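Local coordinates for protein extracellular ligand-binding receptor (Desulfitobacterium hafniense, PDB 4Q6B) that binds leucine and probably serves as the extracellular substrate-binding receptor of an ABC transporter for amino acids, at residues E143-Y148 with G197-F202; R188-W193 with K219-E224; T248-L253 with K345-R350; G255-P260 with T283-A288; R131-Y136 with V341-M346. All coordinates share one frame; numbering follows the deposited sequence. Where two conformers were deposited one is given.

Contact 1: residues E143-Y148 with G197-F202; sequences ERMVIY and GMDGIF
Asp199 grips the backbone of Glu143 and Arg144 beside the start of strand 144-149, which pairs in parallel with strand 200-204 in the mixed sheet of this periplasmic-binding-protein fold. With CG set between its backbone N and carbonyl carbon (chi1 59°), Asp199 turns OD1 onto two N-H groups: Glu143 N on the syn side at 2.8 Å, and Arg144 N from above the carboxylate plane at 3.1 Å. OD2 pairs with His142 ND1. Cutting Asp199 back to an alanine would probably leave the N-H groups of Glu143 and Arg144 and the His142 ring without this partner, freeing the start of the pairing to move.

Farther along, Val146 and Ile201 share one face of the sheet, covered by Trp193 of helix 183-195. There the selenium of Met198 lies 3.7 Å from Val146 CG2. On the other face, Ile147 CG2 meets the edge of the Phe202 ring, while the bent Met145 side chain brings CE near the Gly200 backbone, 4.2 Å from Phe202 CB. Parallel pairing closes with Tyr148 N 3.0 Å from Phe202 O.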
# COMPACT_ATOMS: atom_id res chain seq x y z
N GLU A 143 -10.37 5.92 -23.95
CA GLU A 143 -10.32 4.88 -24.98
C GLU A 143 -8.93 4.53 -25.49
O GLU A 143 -8.71 3.42 -25.98
CB GLU A 143 -11.18 5.28 -26.20
CG GLU A 143 -12.61 5.63 -25.82
CD GLU A 143 -13.59 5.56 -26.97
OE1 GLU A 143 -13.16 5.47 -28.13
OE2 GLU A 143 -14.80 5.60 -26.70
N ARG A 144 -8.02 5.52 -25.50
CA ARG A 144 -6.68 5.37 -26.10
C ARG A 144 -5.66 5.96 -25.12
O ARG A 144 -5.66 7.16 -24.91
CB ARG A 144 -6.60 6.12 -27.44
CG ARG A 144 -7.69 5.73 -28.45
CD ARG A 144 -7.34 6.01 -29.93
NE ARG A 144 -7.21 4.70 -30.58
CZ ARG A 144 -6.26 4.33 -31.44
NH1 ARG A 144 -5.33 5.19 -31.86
NH2 ARG A 144 -6.27 3.09 -31.90
N MSE A 145 -4.84 5.14 -24.48
CA MSE A 145 -3.99 5.66 -23.41
C MSE A 145 -2.52 5.30 -23.65
O MSE A 145 -2.18 4.38 -24.43
CB MSE A 145 -4.46 5.13 -22.04
CG MSE A 145 -5.82 5.75 -21.60
SE MSE A 145 -6.27 5.17 -19.85
CE MSE A 145 -4.85 6.12 -18.85
N VAL A 146 -1.64 6.01 -22.95
CA VAL A 146 -0.18 5.75 -23.00
C VAL A 146 0.28 5.26 -21.63
O VAL A 146 -0.24 5.70 -20.62
CB VAL A 146 0.61 7.03 -23.39
CG1 VAL A 146 2.13 6.88 -23.16
CG2 VAL A 146 0.39 7.38 -24.88
N ILE A 147 1.26 4.36 -21.57
CA ILE A 147 1.78 3.91 -20.27
C ILE A 147 3.25 4.29 -20.19
O ILE A 147 4.05 3.91 -21.06
CB ILE A 147 1.64 2.37 -20.08
CG1 ILE A 147 0.16 1.95 -20.02
CG2 ILE A 147 2.33 1.90 -18.77
CD1 ILE A 147 0.02 0.42 -20.00
N TYR A 148 3.62 5.06 -19.16
CA TYR A 148 5.04 5.37 -18.87
C TYR A 148 5.42 4.42 -17.76
O TYR A 148 4.78 4.43 -16.71
CB TYR A 148 5.18 6.82 -18.38
CG TYR A 148 6.58 7.25 -18.00
CD1 TYR A 148 7.69 6.92 -18.79
CD2 TYR A 148 6.80 8.05 -16.88
CE1 TYR A 148 9.01 7.36 -18.46
CE2 TYR A 148 8.06 8.49 -16.54
CZ TYR A 148 9.17 8.16 -17.34
OH TYR A 148 10.44 8.57 -16.99
N GLY A 197 -4.29 9.81 -31.01
CA GLY A 197 -5.54 10.11 -30.35
C GLY A 197 -5.52 9.87 -28.86
O GLY A 197 -6.56 9.57 -28.28
N MSE A 198 -4.35 10.04 -28.24
CA MSE A 198 -4.21 9.82 -26.82
C MSE A 198 -5.15 10.63 -25.97
O MSE A 198 -5.33 11.82 -26.21
CB MSE A 198 -2.78 10.17 -26.34
CG MSE A 198 -2.63 10.15 -24.82
SE MSE A 198 -0.82 10.79 -24.29
CE MSE A 198 -0.99 12.68 -24.80
N ASP A 199 -5.73 9.99 -24.94
CA ASP A 199 -6.61 10.72 -24.03
C ASP A 199 -6.24 10.61 -22.56
O ASP A 199 -6.95 11.12 -21.69
CB ASP A 199 -8.09 10.35 -24.25
CG ASP A 199 -8.38 8.88 -24.07
OD1 ASP A 199 -9.21 8.33 -24.85
OD2 ASP A 199 -7.82 8.24 -23.14
N GLY A 200 -5.14 9.93 -22.26
CA GLY A 200 -4.70 9.81 -20.88
C GLY A 200 -3.39 9.08 -20.80
O GLY A 200 -3.05 8.31 -21.71
N ILE A 201 -2.67 9.29 -19.70
CA ILE A 201 -1.42 8.58 -19.42
C ILE A 201 -1.48 7.90 -18.07
O ILE A 201 -1.81 8.54 -17.04
CB ILE A 201 -0.22 9.55 -19.43
CG1 ILE A 201 -0.09 10.19 -20.79
CG2 ILE A 201 1.08 8.79 -19.14
CD1 ILE A 201 0.85 11.44 -20.84
N PHE A 202 -1.15 6.60 -18.06
CA PHE A 202 -0.97 5.87 -16.82
C PHE A 202 0.53 5.78 -16.52
O PHE A 202 1.32 5.30 -17.32
CB PHE A 202 -1.53 4.48 -16.94
CG PHE A 202 -1.40 3.69 -15.68
CD1 PHE A 202 -2.01 4.08 -14.53
CD2 PHE A 202 -0.56 2.58 -15.65
CE1 PHE A 202 -1.85 3.36 -13.34
CE2 PHE A 202 -0.39 1.84 -14.48
CZ PHE A 202 -1.04 2.24 -13.32

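Contact 2: residues R188-W193 with K219-E224; sequences RLYDKW and KSVGIE
Ile223 lays its CG1 over the face of the Tyr190 ring, 3.8 Å from the centroid and only 9° off the ring normal, a CH-pi contact that makes up the tight half of this interface. The ring gets there because its CG stands opposite the backbone N (chi1 -176°), which carries it out from helix 183-195 toward the segment after helix 207-221. Beyond CG1, Ile223 CD1 continues inward and abuts the edge of the Trp193 indole, 4.0 Å from CZ3. Trp193 is held in turn by its NE1, which bonds to OD2 of Asp175, a residue of a calcium site, and the salt bridge from Lys192 NZ ends on the same oxygen. Val221 CG1 adds a lighter touch at Tyr190 CD2, at 4.1 Å.

Toward solvent the fit slackens. The Tyr190 hydroxyl receives a weak, bent hydrogen bond from Glu224 N, 3.4 Å from OH, and Gly222 O also lies near the hydroxyl. The Glu224 side chain turns away from the ring. Gly222, with positive phi, is the C-prime residue of a Schellman motif, and the chain that leaves it delivers Ile223 to the ring. Helix 183-195 and the turn that ends helix 207-221 meet over strand 200-204, where Trp193 and Ile223 both touch Ile201, as expected of the layered alpha/beta architecture of periplasmic binding proteins.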
# COMPACT_ATOMS: atom_id res chain seq x y z
N ARG A 188 8.32 15.47 -28.88
CA ARG A 188 8.21 14.63 -30.07
C ARG A 188 7.30 13.44 -29.76
O ARG A 188 6.42 13.09 -30.58
CB ARG A 188 9.62 14.14 -30.46
CG ARG A 188 9.72 13.42 -31.80
CD ARG A 188 9.41 11.94 -31.66
NE ARG A 188 10.19 11.30 -30.59
CZ ARG A 188 10.04 10.03 -30.24
NH1 ARG A 188 9.13 9.29 -30.86
NH2 ARG A 188 10.78 9.49 -29.26
N LEU A 189 7.47 12.81 -28.59
CA LEU A 189 6.53 11.78 -28.15
C LEU A 189 5.09 12.30 -28.09
O LEU A 189 4.17 11.65 -28.58
CB LEU A 189 6.91 11.20 -26.77
CG LEU A 189 8.13 10.28 -26.79
CD1 LEU A 189 8.74 10.23 -25.38
CD2 LEU A 189 7.68 8.90 -27.27
N TYR A 190 4.89 13.49 -27.52
CA TYR A 190 3.53 14.06 -27.38
C TYR A 190 2.91 14.30 -28.76
O TYR A 190 1.69 14.07 -28.96
CB TYR A 190 3.61 15.36 -26.58
CG TYR A 190 2.30 16.05 -26.26
CD1 TYR A 190 1.14 15.32 -26.04
CD2 TYR A 190 2.25 17.43 -26.15
CE1 TYR A 190 -0.06 15.97 -25.69
CE2 TYR A 190 1.04 18.09 -25.83
CZ TYR A 190 -0.08 17.35 -25.60
OH TYR A 190 -1.25 18.00 -25.29
N ASP A 191 3.72 14.74 -29.72
CA ASP A 191 3.24 14.83 -31.10
C ASP A 191 2.76 13.49 -31.68
O ASP A 191 1.68 13.41 -32.34
CB ASP A 191 4.28 15.48 -31.99
CG ASP A 191 4.32 17.00 -31.83
OD1 ASP A 191 3.31 17.58 -31.39
OD2 ASP A 191 5.36 17.61 -32.19
N LYS A 192 3.50 12.43 -31.39
CA LYS A 192 3.12 11.10 -31.85
C LYS A 192 1.86 10.65 -31.14
O LYS A 192 0.92 10.15 -31.78
CB LYS A 192 4.25 10.11 -31.61
CG LYS A 192 3.87 8.69 -31.98
CD LYS A 192 5.04 7.76 -31.84
CE LYS A 192 5.38 7.52 -30.38
NZ LYS A 192 5.88 6.12 -30.20
N TRP A 193 1.81 10.83 -29.82
CA TRP A 193 0.62 10.50 -29.05
C TRP A 193 -0.64 11.26 -29.52
O TRP A 193 -1.75 10.71 -29.55
CB TRP A 193 0.87 10.78 -27.58
CG TRP A 193 2.01 10.01 -27.00
CD1 TRP A 193 2.56 8.85 -27.48
CD2 TRP A 193 2.77 10.37 -25.84
NE1 TRP A 193 3.60 8.46 -26.66
CE2 TRP A 193 3.72 9.36 -25.63
CE3 TRP A 193 2.70 11.44 -24.93
CZ2 TRP A 193 4.64 9.40 -24.57
CZ3 TRP A 193 3.60 11.47 -23.86
CH2 TRP A 193 4.57 10.49 -23.71
N LYS A 219 4.11 18.89 -17.52
CA LYS A 219 3.51 20.23 -17.45
C LYS A 219 4.30 21.25 -18.23
O LYS A 219 3.74 22.16 -18.84
CB LYS A 219 3.24 20.68 -16.00
CG LYS A 219 2.36 19.70 -15.16
CD LYS A 219 0.94 19.43 -15.72
CE LYS A 219 0.22 18.34 -14.89
NZ LYS A 219 -1.17 17.94 -15.33
N SER A 220 5.62 21.11 -18.25
CA SER A 220 6.47 22.02 -19.03
C SER A 220 6.19 21.96 -20.52
O SER A 220 6.20 22.98 -21.20
CB SER A 220 7.96 21.71 -18.80
OG SER A 220 8.31 21.91 -17.44
N VAL A 221 5.97 20.75 -21.03
CA VAL A 221 5.80 20.51 -22.47
C VAL A 221 4.35 20.83 -22.89
O VAL A 221 4.06 21.07 -24.07
CB VAL A 221 6.23 19.05 -22.78
CG1 VAL A 221 5.59 18.50 -24.04
CG2 VAL A 221 7.74 18.98 -22.88
N GLY A 222 3.46 20.89 -21.91
CA GLY A 222 2.08 21.30 -22.14
C GLY A 222 1.13 20.13 -22.33
O GLY A 222 0.07 20.28 -22.94
N ILE A 223 1.49 18.97 -21.79
CA ILE A 223 0.63 17.81 -21.96
C ILE A 223 -0.68 18.02 -21.21
O ILE A 223 -0.69 18.32 -20.00
CB ILE A 223 1.36 16.53 -21.50
CG1 ILE A 223 2.55 16.28 -22.43
CG2 ILE A 223 0.39 15.35 -21.46
CD1 ILE A 223 3.31 15.02 -22.13
N GLU A 224 -1.79 17.89 -21.93
CA GLU A 224 -3.07 18.35 -21.40
C GLU A 224 -3.88 17.22 -20.75
O GLU A 224 -4.73 17.45 -19.87
CB GLU A 224 -3.87 19.02 -22.54
CG GLU A 224 -5.11 19.78 -22.11
CD GLU A 224 -4.79 21.15 -21.54
OE1 GLU A 224 -5.14 21.41 -20.36
OE2 GLU A 224 -4.17 21.97 -22.28

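Contact 3: residues T248-L253 with K345-R350; sequences TAEGLL and KMKDGR
Ala249 opens the contact by setting its carbonyl O 3.2 Å from Met346 CB, at the start of a type II turn (Ala249 to Leu252) that leads into an antiparallel pairing with strand 341-347. Glu250 follows, its side chain bent at chi2 so that the carboxylate reaches the type I' turn of the 347-350 hairpin. OE1 accepts from Asp348 N at 2.9 Å through its syn lone pair, and OE2 takes a weaker share of the same N-H. The price is a like-charge approach, Glu250 OE2 lying 3.7 Å from Asp348 OD1.

Gly251, with positive phi in the turn, is held twice: its N gives a bond to Met346 O, while its O receives Lys345 NZ at 2.8 Å, the lysine chain kinking at its last torsion (chi4 66°) to present the ammonium group. Leu252 O then takes Met346 N, and Leu252 CB packs on Met346 CG. Leu253 completes the series as a non-hydrogen-bonded pair with Lys345, its side chain crossing the lysine's at about a right angle, CD1 4.2 Å from Lys345 CB.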
# COMPACT_ATOMS: atom_id res chain seq x y z
N THR A 248 1.65 21.51 -9.36
CA THR A 248 1.70 20.97 -10.71
C THR A 248 0.74 19.78 -10.85
O THR A 248 0.28 19.48 -11.96
CB THR A 248 3.18 20.57 -11.04
OG1 THR A 248 3.83 21.63 -11.75
CG2 THR A 248 3.26 19.28 -11.86
N ALA A 249 0.40 19.13 -9.73
CA ALA A 249 -0.36 17.88 -9.74
C ALA A 249 -1.89 18.01 -9.85
O ALA A 249 -2.61 17.01 -9.67
CB ALA A 249 -0.03 17.04 -8.52
N GLU A 250 -2.38 19.21 -10.14
CA GLU A 250 -3.82 19.43 -10.27
C GLU A 250 -4.45 18.42 -11.25
O GLU A 250 -4.04 18.32 -12.42
CB GLU A 250 -4.09 20.88 -10.75
CG GLU A 250 -5.56 21.33 -10.69
CD GLU A 250 -6.08 21.49 -9.26
OE1 GLU A 250 -5.25 21.55 -8.33
OE2 GLU A 250 -7.32 21.53 -9.07
N GLY A 251 -5.41 17.65 -10.74
CA GLY A 251 -6.15 16.71 -11.55
C GLY A 251 -5.54 15.32 -11.60
O GLY A 251 -6.17 14.40 -12.15
N LEU A 252 -4.35 15.14 -11.02
CA LEU A 252 -3.78 13.78 -10.88
C LEU A 252 -4.72 12.79 -10.18
O LEU A 252 -5.23 13.07 -9.10
CB LEU A 252 -2.44 13.84 -10.16
CG LEU A 252 -1.74 12.49 -9.90
CD1 LEU A 252 -1.17 11.91 -11.18
CD2 LEU A 252 -0.62 12.65 -8.84
N LEU A 253 -4.95 11.64 -10.81
CA LEU A 253 -5.74 10.59 -10.18
C LEU A 253 -4.81 9.53 -9.61
O LEU A 253 -3.92 9.05 -10.32
CB LEU A 253 -6.71 9.96 -11.20
CG LEU A 253 -7.62 8.86 -10.63
CD1 LEU A 253 -8.68 9.45 -9.68
CD2 LEU A 253 -8.31 8.10 -11.81
N LYS A 345 -8.31 12.14 -6.21
CA LYS A 345 -7.99 13.11 -7.26
C LYS A 345 -7.53 14.44 -6.64
O LYS A 345 -8.21 15.00 -5.77
CB LYS A 345 -9.19 13.32 -8.18
CG LYS A 345 -8.88 14.08 -9.47
CD LYS A 345 -10.09 14.04 -10.37
CE LYS A 345 -9.82 14.64 -11.73
NZ LYS A 345 -8.84 13.82 -12.49
N MSE A 346 -6.37 14.93 -7.10
CA MSE A 346 -5.83 16.21 -6.63
C MSE A 346 -6.66 17.39 -7.10
O MSE A 346 -6.86 17.62 -8.30
CB MSE A 346 -4.38 16.39 -7.11
CG MSE A 346 -3.38 15.49 -6.40
SE MSE A 346 -3.05 16.06 -4.55
CE MSE A 346 -2.32 17.76 -4.96
N LYS A 347 -7.19 18.14 -6.13
CA LYS A 347 -7.85 19.40 -6.41
C LYS A 347 -7.37 20.42 -5.37
O LYS A 347 -7.59 20.24 -4.16
CB LYS A 347 -9.38 19.28 -6.41
CG LYS A 347 -10.08 20.50 -7.00
CD LYS A 347 -11.59 20.28 -7.14
CE LYS A 347 -12.38 21.02 -6.05
NZ LYS A 347 -13.67 20.32 -5.74
N ASP A 348 -6.69 21.45 -5.86
CA ASP A 348 -6.13 22.49 -5.01
C ASP A 348 -5.26 21.93 -3.89
O ASP A 348 -5.47 22.23 -2.72
CB ASP A 348 -7.25 23.37 -4.47
CG ASP A 348 -8.12 23.94 -5.57
OD1 ASP A 348 -7.57 24.34 -6.63
OD2 ASP A 348 -9.36 23.97 -5.40
N GLY A 349 -4.28 21.10 -4.25
CA GLY A 349 -3.34 20.57 -3.28
C GLY A 349 -3.94 19.56 -2.32
O GLY A 349 -3.26 19.08 -1.41
N ARG A 350 -5.21 19.23 -2.53
CA ARG A 350 -5.86 18.27 -1.64
C ARG A 350 -6.46 17.14 -2.47
O ARG A 350 -6.94 17.39 -3.58
CB ARG A 350 -6.96 18.97 -0.82
CG ARG A 350 -6.47 20.23 -0.06
CD ARG A 350 -7.55 20.88 0.81
NE ARG A 350 -7.15 22.18 1.35
CZ ARG A 350 -7.12 23.31 0.64
NH1 ARG A 350 -7.45 23.28 -0.65
NH2 ARG A 350 -6.76 24.47 1.19

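Contact 4: residues G255-P260 with T283-A288; sequences GSFFNP and TSYAAA. With LEU (leucine), chain B.
Ala287 presses its methyl onto the face of the Phe258 ring, with CB 3.5 Å from the centroid and 16° off the normal, a CH-pi contact that joins the end of strand 253-257 to the first turns of helix 284-301. Pro260 N lies over the opposite face, leaving the ring sandwiched. A serine in place of Phe258 would probably open a gap, leaving Ala287 CB and Pro260 N without the ring between them.

Apolar contacts continue through Phe257, whose CE2 approaches Ala288 CB at 4.0 Å and whose CZ nears Tyr285 CE1 at 4.3 Å.

Among polar groups, the backbone O of Ser284 sits at the edge of the Phe257 ring. Thr283 is the N-cap, its OG1 accepting from Ala286 N at 3.0 Å, and OG1 also pairs with Asp24 O.

Toward the ligand, Tyr285 OH stands 3.1 Å from CD1 of the bound leucine, whose polar groups bond to Ser84, Thr107, Ala105 and Asn231. Tyr285 thus meets the leucine at the methyl end of the ligand's side chain, consistent with a pocket that accepts a hydrocarbon group.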
# COMPACT_ATOMS: atom_id res chain seq x y z
N GLY A 255 -4.54 5.83 -7.44
CA GLY A 255 -5.17 4.64 -6.94
C GLY A 255 -4.46 4.25 -5.66
O GLY A 255 -3.28 3.99 -5.66
N SER A 256 -5.21 4.21 -4.58
CA SER A 256 -4.63 4.09 -3.26
C SER A 256 -5.63 3.42 -2.36
O SER A 256 -6.43 2.65 -2.82
CB SER A 256 -4.24 5.45 -2.71
OG SER A 256 -3.43 5.30 -1.57
N PHE A 257 -5.50 3.68 -1.07
CA PHE A 257 -6.39 3.14 -0.06
C PHE A 257 -6.54 4.12 1.11
O PHE A 257 -5.77 5.05 1.26
CB PHE A 257 -5.88 1.78 0.43
CG PHE A 257 -4.48 1.83 0.93
CD1 PHE A 257 -3.44 1.49 0.12
CD2 PHE A 257 -4.22 2.24 2.22
CE1 PHE A 257 -2.14 1.56 0.58
CE2 PHE A 257 -2.94 2.31 2.68
CZ PHE A 257 -1.89 1.97 1.86
N PHE A 258 -7.59 3.92 1.90
CA PHE A 258 -7.98 4.77 3.02
C PHE A 258 -8.73 6.02 2.56
O PHE A 258 -8.18 6.87 1.90
CB PHE A 258 -6.84 5.15 3.98
CG PHE A 258 -7.31 5.97 5.15
CD1 PHE A 258 -8.31 5.49 5.98
CD2 PHE A 258 -6.80 7.22 5.39
CE1 PHE A 258 -8.76 6.24 7.04
CE2 PHE A 258 -7.23 7.97 6.45
CZ PHE A 258 -8.22 7.48 7.28
N ASN A 259 -9.99 6.10 2.95
CA ASN A 259 -10.79 7.30 2.68
C ASN A 259 -11.20 7.89 4.02
O ASN A 259 -12.04 7.32 4.72
CB ASN A 259 -12.03 6.90 1.90
CG ASN A 259 -12.92 8.10 1.58
OD1 ASN A 259 -12.67 9.22 2.08
ND2 ASN A 259 -13.94 7.87 0.76
N PRO A 260 -10.62 9.04 4.40
CA PRO A 260 -10.94 9.62 5.71
C PRO A 260 -12.32 10.25 5.75
O PRO A 260 -12.75 10.68 6.82
CB PRO A 260 -9.87 10.69 5.90
CG PRO A 260 -9.43 11.05 4.50
CD PRO A 260 -9.62 9.83 3.65
N THR A 283 -2.61 9.90 7.71
CA THR A 283 -2.27 9.46 6.35
C THR A 283 -2.82 8.05 6.10
O THR A 283 -3.26 7.35 7.02
CB THR A 283 -0.75 9.38 6.21
OG1 THR A 283 -0.23 8.51 7.24
CG2 THR A 283 -0.11 10.75 6.37
N SER A 284 -2.78 7.62 4.84
CA SER A 284 -3.14 6.23 4.50
C SER A 284 -2.25 5.21 5.24
O SER A 284 -2.70 4.12 5.60
CB SER A 284 -3.04 6.04 2.98
OG SER A 284 -1.69 6.16 2.56
N TYR A 285 -0.98 5.55 5.44
CA TYR A 285 -0.10 4.64 6.20
C TYR A 285 -0.40 4.56 7.70
O TYR A 285 -0.32 3.46 8.30
CB TYR A 285 1.38 5.04 5.97
CG TYR A 285 1.70 5.01 4.50
CD1 TYR A 285 1.75 3.82 3.80
CD2 TYR A 285 1.81 6.21 3.79
CE1 TYR A 285 2.01 3.81 2.41
CE2 TYR A 285 2.05 6.21 2.43
CZ TYR A 285 2.15 5.01 1.75
OH TYR A 285 2.38 5.05 0.38
N ALA A 286 -0.79 5.71 8.29
CA ALA A 286 -1.25 5.71 9.69
C ALA A 286 -2.46 4.78 9.79
O ALA A 286 -2.58 4.01 10.76
CB ALA A 286 -1.69 7.07 10.12
N ALA A 287 -3.35 4.88 8.81
CA ALA A 287 -4.57 4.04 8.81
C ALA A 287 -4.28 2.54 8.62
O ALA A 287 -4.86 1.70 9.32
CB ALA A 287 -5.57 4.55 7.72
N ALA A 288 -3.40 2.21 7.69
CA ALA A 288 -2.98 0.81 7.47
C ALA A 288 -2.25 0.24 8.69
O ALA A 288 -2.48 -0.91 9.09
CB ALA A 288 -2.11 0.74 6.21
N LEU B . 3.91 0.09 -2.55
CA LEU B . 5.37 0.26 -2.48
C LEU B . 6.07 -1.09 -2.59
O LEU B . 7.29 -1.16 -2.64
CB LEU B . 5.74 0.94 -1.17
CG LEU B . 5.16 2.35 -1.32
CD1 LEU B . 4.38 2.75 -0.10
CD2 LEU B . 6.20 3.41 -1.67
OXT LEU B . 5.38 -2.12 -2.67

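Contact 5: residues R131-Y136 with V341-M346; sequences RQLAIY and VVLKKM
Leu343 carries its CG opposite the carbonyl carbon (chi1 -57°), and Tyr136 carries its own opposite the backbone N (chi1 177°); these two settings bring a leucine methyl against the root of the tyrosine. The result is helix-on-sheet packing of the alpha/beta fold: helix 126-139 lies over strand 341-347, the axes of the two short segments 9.5 Å apart at closest approach and inclined by 51°.

No hydrogen bond crosses the interface; the touching side-chain atoms are carbons. At one end, Gln132 bends at chi2 and slides along Val341 in the opposite direction, with Gln132 CB 3.8 Å from Val341 CG1 and Gln132 CG close to Val341 CB and CG1. The contact uses the aliphatic part of the glutamine, while its NE2 bonds to Glu128 OE2 on the same helix. In the middle, the end of the Leu133 side chain comes toward the strand and its CD2 meets Leu343 CD2 at 3.8 Å.

Leu343 is thus shared by two helix residues about one turn apart. Leu253, on the neighbouring antiparallel strand, touches Leu133 and Tyr136 as well, which extends the hydrophobic layer under the helix. Lys344, on the alternate side of the strand, points to the other face of the sheet, where its NZ forms a salt bridge with Asp234. The closest approach is that of Leu343 CD1, 3.5 Å from Tyr136 CB and 3.6 Å from Tyr136 CG.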
# COMPACT_ATOMS: atom_id res chain seq x y z
N ARG A 131 -6.93 -2.85 -11.58
CA ARG A 131 -8.26 -3.31 -11.98
C ARG A 131 -9.31 -2.21 -11.74
O ARG A 131 -10.15 -1.93 -12.60
CB ARG A 131 -8.61 -4.57 -11.21
CG ARG A 131 -9.89 -5.24 -11.64
CD ARG A 131 -9.97 -6.66 -11.06
NE ARG A 131 -10.38 -6.69 -9.65
CZ ARG A 131 -11.36 -7.46 -9.17
NH1 ARG A 131 -11.66 -7.42 -7.89
NH2 ARG A 131 -12.03 -8.27 -9.98
N GLN A 132 -9.24 -1.55 -10.58
CA GLN A 132 -10.25 -0.54 -10.25
C GLN A 132 -10.00 0.70 -11.06
O GLN A 132 -10.96 1.38 -11.43
CB GLN A 132 -10.19 -0.18 -8.76
CG GLN A 132 -10.45 -1.34 -7.88
CD GLN A 132 -11.91 -1.62 -7.75
OE1 GLN A 132 -12.75 -0.82 -8.20
NE2 GLN A 132 -12.25 -2.75 -7.15
N LEU A 133 -8.72 1.01 -11.31
CA LEU A 133 -8.41 2.20 -12.15
C LEU A 133 -8.93 2.02 -13.57
O LEU A 133 -9.49 2.99 -14.15
CB LEU A 133 -6.91 2.55 -12.20
CG LEU A 133 -6.36 3.20 -10.94
CD1 LEU A 133 -4.83 3.09 -10.99
CD2 LEU A 133 -6.82 4.65 -10.83
N ALA A 134 -8.82 0.81 -14.11
CA ALA A 134 -9.29 0.60 -15.49
C ALA A 134 -10.80 0.76 -15.58
O ALA A 134 -11.33 1.37 -16.54
CB ALA A 134 -8.88 -0.76 -16.02
N ILE A 135 -11.49 0.24 -14.58
CA ILE A 135 -12.96 0.35 -14.55
C ILE A 135 -13.40 1.81 -14.52
O ILE A 135 -14.30 2.20 -15.25
CB ILE A 135 -13.56 -0.44 -13.38
CG1 ILE A 135 -13.46 -1.93 -13.75
CG2 ILE A 135 -15.05 -0.04 -13.15
CD1 ILE A 135 -13.77 -2.87 -12.65
N TYR A 136 -12.77 2.59 -13.67
CA TYR A 136 -13.13 3.99 -13.50
C TYR A 136 -12.81 4.76 -14.77
O TYR A 136 -13.62 5.56 -15.25
CB TYR A 136 -12.36 4.59 -12.32
CG TYR A 136 -12.66 6.07 -12.16
CD1 TYR A 136 -13.87 6.50 -11.63
CD2 TYR A 136 -11.73 7.03 -12.56
CE1 TYR A 136 -14.13 7.86 -11.49
CE2 TYR A 136 -11.99 8.37 -12.42
CZ TYR A 136 -13.18 8.78 -11.89
OH TYR A 136 -13.44 10.13 -11.78
N VAL A 341 -9.74 -0.44 -2.21
CA VAL A 341 -9.15 0.57 -3.09
C VAL A 341 -9.94 1.88 -2.98
O VAL A 341 -11.21 1.89 -3.04
CB VAL A 341 -9.13 0.11 -4.54
CG1 VAL A 341 -8.77 1.30 -5.51
CG2 VAL A 341 -8.14 -1.06 -4.70
N VAL A 342 -9.21 3.01 -2.88
CA VAL A 342 -9.84 4.34 -2.85
C VAL A 342 -9.18 5.18 -3.93
O VAL A 342 -7.93 5.27 -3.97
CB VAL A 342 -9.60 4.98 -1.46
CG1 VAL A 342 -10.11 6.45 -1.40
CG2 VAL A 342 -10.26 4.16 -0.36
N LEU A 343 -9.96 5.73 -4.83
CA LEU A 343 -9.43 6.60 -5.89
C LEU A 343 -9.44 8.04 -5.38
O LEU A 343 -10.43 8.52 -4.79
CB LEU A 343 -10.24 6.46 -7.17
CG LEU A 343 -10.35 5.04 -7.73
CD1 LEU A 343 -10.93 5.07 -9.15
CD2 LEU A 343 -9.00 4.39 -7.77
N LYS A 344 -8.33 8.73 -5.60
CA LYS A 344 -8.11 10.05 -5.00
C LYS A 344 -7.67 10.98 -6.09
O LYS A 344 -6.76 10.64 -6.82
CB LYS A 344 -6.98 9.94 -3.97
CG LYS A 344 -7.27 8.91 -2.87
CD LYS A 344 -6.31 9.00 -1.70
CE LYS A 344 -6.65 7.89 -0.70
NZ LYS A 344 -5.76 7.90 0.47
N LYS A 345 -8.31 12.14 -6.21
CA LYS A 345 -7.99 13.11 -7.26
C LYS A 345 -7.53 14.44 -6.64
O LYS A 345 -8.21 15.00 -5.77
CB LYS A 345 -9.19 13.32 -8.18
CG LYS A 345 -8.88 14.08 -9.47
CD LYS A 345 -10.09 14.04 -10.37
CE LYS A 345 -9.82 14.64 -11.73
NZ LYS A 345 -8.84 13.82 -12.49
N MSE A 346 -6.37 14.93 -7.10
CA MSE A 346 -5.83 16.21 -6.63
C MSE A 346 -6.66 17.39 -7.10
O MSE A 346 -6.86 17.62 -8.30
CB MSE A 346 -4.38 16.39 -7.11
CG MSE A 346 -3.38 15.49 -6.40
SE MSE A 346 -3.05 16.06 -4.55
CE MSE A 346 -2.32 17.76 -4.96

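Contacts 1, 3, 4 and 5 all reach the same mixed sheet, and contact 2 lies against it through Trp193 and Ile223, which touch Ile201 of strand 200-204. Contacts 1 and 2 touch directly, with centres about 12 Å apart: Met198 CE packs 3.5 Å from Tyr190 CE1. Helix 126-139 ties contact 5 to contact 1, where Leu133 CD1 lies 3.8 Å from Phe202 CE1. Contacts 3 and 5 share Lys345 and Met346. Contact 4 joins contact 5 through Lys344 NZ, 3.0 Å from Phe257 O. Contact 4 holds Tyr285 of the leucine pocket; contact 2, whose Trp193 side chain is about 7 Å from a bound calcium ion, is centred about 32 Å from contact 4.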